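Local coordinates for protein aldehyde dehydrogenase (PDB 5KF0) that probably oxidises aldehydes to carboxylic acids with a nicotinamide cofactor, as aldehyde dehydrogenases do, and holds NADPH in this crystal, at residues S446-V449 / D450-Y454; E109-R112 / L113-F117. One frame throughout, in Å; residues are numbered along the deposited sequence.

Contact 1: S446-V449 / D450-Y454; sequences SFRV and DNMPY. With ACT (acetate ion), chain H.
R448 lies flat across Y454, its guanidinium stacked on the ring with the two planes 18° apart. CD makes a CH-pi contact over the ring centre, 3.8 Å from the centroid of Y454, while CZ lies 3.2 Å from CD2 of Y454. The arginine gets there fully extended: CG is anti to the backbone N (chi1 179°) and the chain stays straight to NE, laying its length over the tyrosine at about a right angle. Water 1 sits at the guanidinium edge, accepting from R448 NE at 2.9 Å and lying close to the backbone oxygens of M452 and D450, tying the arginine to the turn.

The other tight spot is that turn itself. M452 N bonds V449 O at 3.1 Å. CG of M452 sits between its backbone N and carbonyl carbon, and the extended chain beyond brings SD to V449 N, which points almost straight at it in a weak bond of 3.5 Å (176°). V449 CG1 packs on the same sulfur. Contacts thin out beyond: F447 meets SD obliquely as a distant Met-aromatic pair, and partly exposed N451 bonds through ND2 to N133 of the second subunit. At the far end of R448, NH1 hydrogen-bonds OXT of an acetate, probably from the crystallisation liquor, at 3.1 Å. D450 faces R448 only as an opposite charge and turns its carboxylate to R112, H170 and N166. This is a type I beta turn from V449 to M452, in a buried loop of the aldehyde dehydrogenase fold that delivers Y454 to the NADPH pocket.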
loop_
_atom_site.group_PDB
_atom_site.type_symbol
_atom_site.label_atom_id
_atom_site.label_comp_id
_atom_site.label_asym_id
_atom_site.label_seq_id
_atom_site.Cartn_x
_atom_site.Cartn_y
_atom_site.Cartn_z
ATOM N N SER A 446 12.544 -13.952 -21.929
ATOM C CA SER A 446 13.542 -12.917 -22.161
ATOM C C SER A 446 13.001 -11.500 -21.984
ATOM O O SER A 446 13.785 -10.553 -22.124
ATOM C CB SER A 446 14.119 -13.102 -23.566
ATOM O OG SER A 446 14.419 -14.473 -23.770
ATOM N N PHE A 447 11.718 -11.324 -21.651
ATOM C CA PHE A 447 11.139 -9.992 -21.497
ATOM C C PHE A 447 11.401 -9.431 -20.101
ATOM O O PHE A 447 11.206 -10.124 -19.094
ATOM C CB PHE A 447 9.627 -10.022 -21.752
ATOM C CG PHE A 447 8.953 -8.711 -21.468
ATOM C CD1 PHE A 447 8.965 -7.703 -22.423
ATOM C CD2 PHE A 447 8.348 -8.464 -20.245
ATOM C CE1 PHE A 447 8.370 -6.471 -22.156
ATOM C CE2 PHE A 447 7.761 -7.234 -19.982
ATOM C CZ PHE A 447 7.768 -6.249 -20.943
ATOM N N ARG A 448 11.812 -8.161 -20.052
ATOM C CA ARG A 448 11.912 -7.388 -18.819
ATOM C C ARG A 448 11.569 -5.934 -19.121
ATOM O O ARG A 448 11.996 -5.388 -20.141
ATOM C CB ARG A 448 13.319 -7.460 -18.216
ATOM C CG ARG A 448 13.472 -6.622 -16.927
ATOM C CD ARG A 448 14.899 -6.696 -16.403
ATOM N NE ARG A 448 15.026 -6.023 -15.115
ATOM C CZ ARG A 448 16.160 -5.938 -14.427
ATOM N NH1 ARG A 448 17.290 -6.438 -14.928
ATOM N NH2 ARG A 448 16.161 -5.356 -13.236
ATOM N N VAL A 449 10.786 -5.322 -18.244
ATOM C CA VAL A 449 10.572 -3.879 -18.256
ATOM C C VAL A 449 11.083 -3.342 -16.924
ATOM O O VAL A 449 10.985 -4.016 -15.893
ATOM C CB VAL A 449 9.088 -3.530 -18.538
ATOM C CG1 VAL A 449 8.152 -4.190 -17.541
ATOM C CG2 VAL A 449 8.863 -2.022 -18.608
ATOM N N ASP A 450 11.690 -2.152 -16.946
ATOM C CA ASP A 450 12.647 -1.862 -15.885
ATOM C C ASP A 450 12.023 -1.490 -14.550
ATOM O O ASP A 450 12.752 -1.434 -13.554
ATOM C CB ASP A 450 13.618 -0.783 -16.362
ATOM C CG ASP A 450 14.513 -1.302 -17.466
ATOM O OD1 ASP A 450 15.296 -2.231 -17.191
ATOM O OD2 ASP A 450 14.419 -0.806 -18.606
ATOM N N ASN A 451 10.707 -1.267 -14.475
ATOM C CA ASN A 451 10.097 -1.058 -13.170
ATOM C C ASN A 451 9.681 -2.354 -12.485
ATOM O O ASN A 451 9.416 -2.335 -11.280
ATOM C CB ASN A 451 8.868 -0.140 -13.278
ATOM C CG ASN A 451 7.771 -0.737 -14.132
ATOM O OD1 ASN A 451 8.040 -1.480 -15.075
ATOM N ND2 ASN A 451 6.518 -0.398 -13.817
ATOM N N MET A 452 9.651 -3.470 -13.202
ATOM C CA MET A 452 9.048 -4.667 -12.637
ATOM C C MET A 452 10.000 -5.339 -11.646
ATOM O O MET A 452 11.224 -5.244 -11.785
ATOM C CB MET A 452 8.672 -5.641 -13.753
ATOM C CG MET A 452 9.804 -6.541 -14.264
ATOM S SD MET A 452 9.291 -7.379 -15.787
ATOM C CE MET A 452 10.289 -8.868 -15.748
ATOM N N PRO A 453 9.468 -6.022 -10.630
ATOM C CA PRO A 453 10.342 -6.850 -9.787
ATOM C C PRO A 453 11.035 -7.898 -10.651
ATOM O O PRO A 453 10.415 -8.519 -11.518
ATOM C CB PRO A 453 9.373 -7.482 -8.774
ATOM C CG PRO A 453 8.026 -7.442 -9.461
ATOM C CD PRO A 453 8.036 -6.206 -10.319
ATOM N N TYR A 454 12.343 -8.059 -10.452
ATOM C CA TYR A 454 13.106 -8.928 -11.341
ATOM C C TYR A 454 14.208 -9.638 -10.575
ATOM O O TYR A 454 15.018 -8.991 -9.904
ATOM C CB TYR A 454 13.712 -8.117 -12.494
ATOM C CG TYR A 454 14.584 -8.961 -13.382
ATOM C CD1 TYR A 454 14.013 -9.804 -14.324
ATOM C CD2 TYR A 454 15.969 -8.944 -13.258
ATOM C CE1 TYR A 454 14.796 -10.590 -15.145
ATOM C CE2 TYR A 454 16.767 -9.737 -14.086
ATOM C CZ TYR A 454 16.165 -10.553 -15.022
ATOM O OH TYR A 454 16.936 -11.335 -15.862
HETATM C C ACT H . 17.481 -7.720 -18.678
HETATM O O ACT H . 16.929 -7.427 -19.778
HETATM O OXT ACT H . 17.833 -6.771 -17.940
HETATM C CH3 ACT H . 17.715 -9.130 -18.237
HETATM O O HOH W 1 13.210 -4.508 -13.455
#

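Contact 2: E109-R112 / L113-F117; sequences EVTR and LIDTF. With ACT (acetate ion), chain H.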
loop_
_atom_site.group_PDB
_atom_site.type_symbol
_atom_site.label_atom_id
_atom_site.label_comp_id
_atom_site.label_asym_id
_atom_site.label_seq_id
_atom_site.Cartn_x
_atom_site.Cartn_y
_atom_site.Cartn_z
ATOM N N GLU A 109 19.554 -0.921 -25.552
ATOM C CA GLU A 109 19.973 -0.900 -24.152
ATOM C C GLU A 109 20.137 0.523 -23.639
ATOM O O GLU A 109 19.862 0.791 -22.462
ATOM C CB GLU A 109 21.270 -1.691 -23.945
ATOM C CG GLU A 109 21.675 -1.700 -22.466
ATOM C CD GLU A 109 22.886 -2.539 -22.125
ATOM O OE1 GLU A 109 23.316 -3.376 -22.939
ATOM O OE2 GLU A 109 23.413 -2.347 -21.006
ATOM N N VAL A 110 20.594 1.450 -24.488
ATOM C CA VAL A 110 20.674 2.842 -24.047
ATOM C C VAL A 110 19.278 3.380 -23.747
ATOM O O VAL A 110 19.078 4.122 -22.780
ATOM C CB VAL A 110 21.423 3.699 -25.088
ATOM C CG1 VAL A 110 21.528 5.156 -24.610
ATOM C CG2 VAL A 110 22.824 3.131 -25.329
ATOM N N THR A 111 18.283 3.000 -24.553
ATOM C CA THR A 111 16.909 3.382 -24.231
ATOM C C THR A 111 16.502 2.842 -22.866
ATOM O O THR A 111 15.856 3.544 -22.077
ATOM C CB THR A 111 15.958 2.885 -25.318
ATOM O OG1 THR A 111 16.305 3.501 -26.565
ATOM C CG2 THR A 111 14.507 3.212 -24.973
ATOM N N ARG A 112 16.902 1.610 -22.555
ATOM C CA ARG A 112 16.593 1.011 -21.256
ATOM C C ARG A 112 17.309 1.735 -20.125
ATOM O O ARG A 112 16.746 1.931 -19.039
ATOM C CB ARG A 112 16.991 -0.466 -21.263
ATOM C CG ARG A 112 16.170 -1.330 -22.199
ATOM C CD ARG A 112 14.854 -1.745 -21.563
ATOM N NE ARG A 112 15.060 -2.515 -20.336
ATOM C CZ ARG A 112 15.420 -3.794 -20.304
ATOM N NH1 ARG A 112 15.607 -4.460 -21.438
ATOM N NH2 ARG A 112 15.600 -4.411 -19.140
ATOM N N LEU A 113 18.570 2.114 -20.355
ATOM C CA LEU A 113 19.331 2.883 -19.368
ATOM C C LEU A 113 18.571 4.144 -18.978
ATOM O O LEU A 113 18.446 4.479 -17.795
ATOM C CB LEU A 113 20.703 3.251 -19.952
ATOM C CG LEU A 113 21.483 4.392 -19.269
ATOM C CD1 LEU A 113 21.947 3.991 -17.864
ATOM C CD2 LEU A 113 22.679 4.843 -20.115
ATOM N N ILE A 114 18.068 4.863 -19.984
ATOM C CA ILE A 114 17.273 6.063 -19.742
ATOM C C ILE A 114 15.981 5.716 -19.009
ATOM O O ILE A 114 15.605 6.390 -18.040
ATOM C CB ILE A 114 17.002 6.793 -21.072
ATOM C CG1 ILE A 114 18.304 7.371 -21.616
ATOM C CG2 ILE A 114 15.976 7.897 -20.868
ATOM C CD1 ILE A 114 18.291 7.625 -23.124
ATOM N N ASP A 115 15.291 4.653 -19.449
ATOM C CA ASP A 115 14.072 4.192 -18.783
ATOM C C ASP A 115 14.324 3.915 -17.305
ATOM O O ASP A 115 13.533 4.309 -16.439
ATOM C CB ASP A 115 13.535 2.909 -19.443
ATOM C CG ASP A 115 12.904 3.135 -20.821
ATOM O OD1 ASP A 115 12.594 4.281 -21.197
ATOM O OD2 ASP A 115 12.700 2.119 -21.527
ATOM N N THR A 116 15.421 3.218 -16.999
ATOM C CA THR A 116 15.708 2.838 -15.619
ATOM C C THR A 116 15.961 4.065 -14.748
ATOM O O THR A 116 15.433 4.163 -13.632
ATOM C CB THR A 116 16.899 1.872 -15.599
ATOM O OG1 THR A 116 16.551 0.692 -16.333
ATOM C CG2 THR A 116 17.298 1.484 -14.169
ATOM N N PHE A 117 16.749 5.024 -15.242
ATOM C CA PHE A 117 16.943 6.256 -14.481
ATOM C C PHE A 117 15.656 7.057 -14.350
ATOM O O PHE A 117 15.445 7.718 -13.321
ATOM C CB PHE A 117 18.046 7.113 -15.119
ATOM C CG PHE A 117 19.420 6.772 -14.615
ATOM C CD1 PHE A 117 20.051 5.598 -15.020
ATOM C CD2 PHE A 117 20.082 7.617 -13.734
ATOM C CE1 PHE A 117 21.322 5.268 -14.530
ATOM C CE2 PHE A 117 21.358 7.298 -13.254
ATOM C CZ PHE A 117 21.971 6.124 -13.656
HETATM C C ACT H . 17.481 -7.720 -18.678
HETATM O O ACT H . 16.929 -7.427 -19.778
HETATM O OXT ACT H . 17.833 -6.771 -17.940
HETATM C CH3 ACT H . 17.715 -9.130 -18.237
#
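The carbonyl oxygen of R112 is approached twice by T116. T116 N bonds it at 2.8 Å, and the hydroxyl OG1 stands 3.0 Å from the same R112 O. The hydroxyl is there because OG1 lies beside its own backbone N (chi1 -62°), which turns it back along the alpha helix toward the preceding turn; it is also hydrogen-bonded to N166, so its single proton cannot be assigned to R112. These residues belong to the middle of helix 103-123, and the i to i+4 ladder is regular: L113 N to E109 O, I114 N to V110 O and D115 N to T111 O.

The side chains go different ways from this backbone. R112 bends at chi2 and chi3 and curls off the helix, and NE makes a salt bridge to D450. Acetate O lies at the edge of the guanidinium, near its plane, with R112 NH2 3.4 Å from it in a weak bond. The arginine has a second deposited conformer, so both links hold for this one alone. E109 sends its carboxylate to K101 and the backbone of N166. On the apolar side, helix 103-123 packs on two others: V110 against F88 and L91 of helix 88-99, I114 against F84 of helix 70-86, with F117 meeting F84 edge-to-face. V110 and I114 follow one another along that side, CG1 of V110 4.3 Å from CD1 of I114. One residue further round the helix, T111 and D115 lie side by side, pointing the same way, and CG2 of T111 comes within 4.0 Å of OD2 of D115.

In the fold
Contacts 1 and 2 meet through the D450 carboxylate of the loop, which lies against helix 103-123 at T116 and D115. Both are largely buried, but contact 2 carries exposed T111 and partly exposed R112 and D115, whereas contact 1 is more enclosed, with six of its seven touching residues buried. Both also reach the second subunit and the same acetate, contact 2 only weakly and in one conformer of its arginine. Their chemistry follows their place. The helix of contact 2 is held by regular backbone bonds and apolar packing on neighbouring helices; the irregular loop of contact 1 relies on a turn, a water, an arginine-tyrosine stack and side-chain sulfur, close to the bound NADPH.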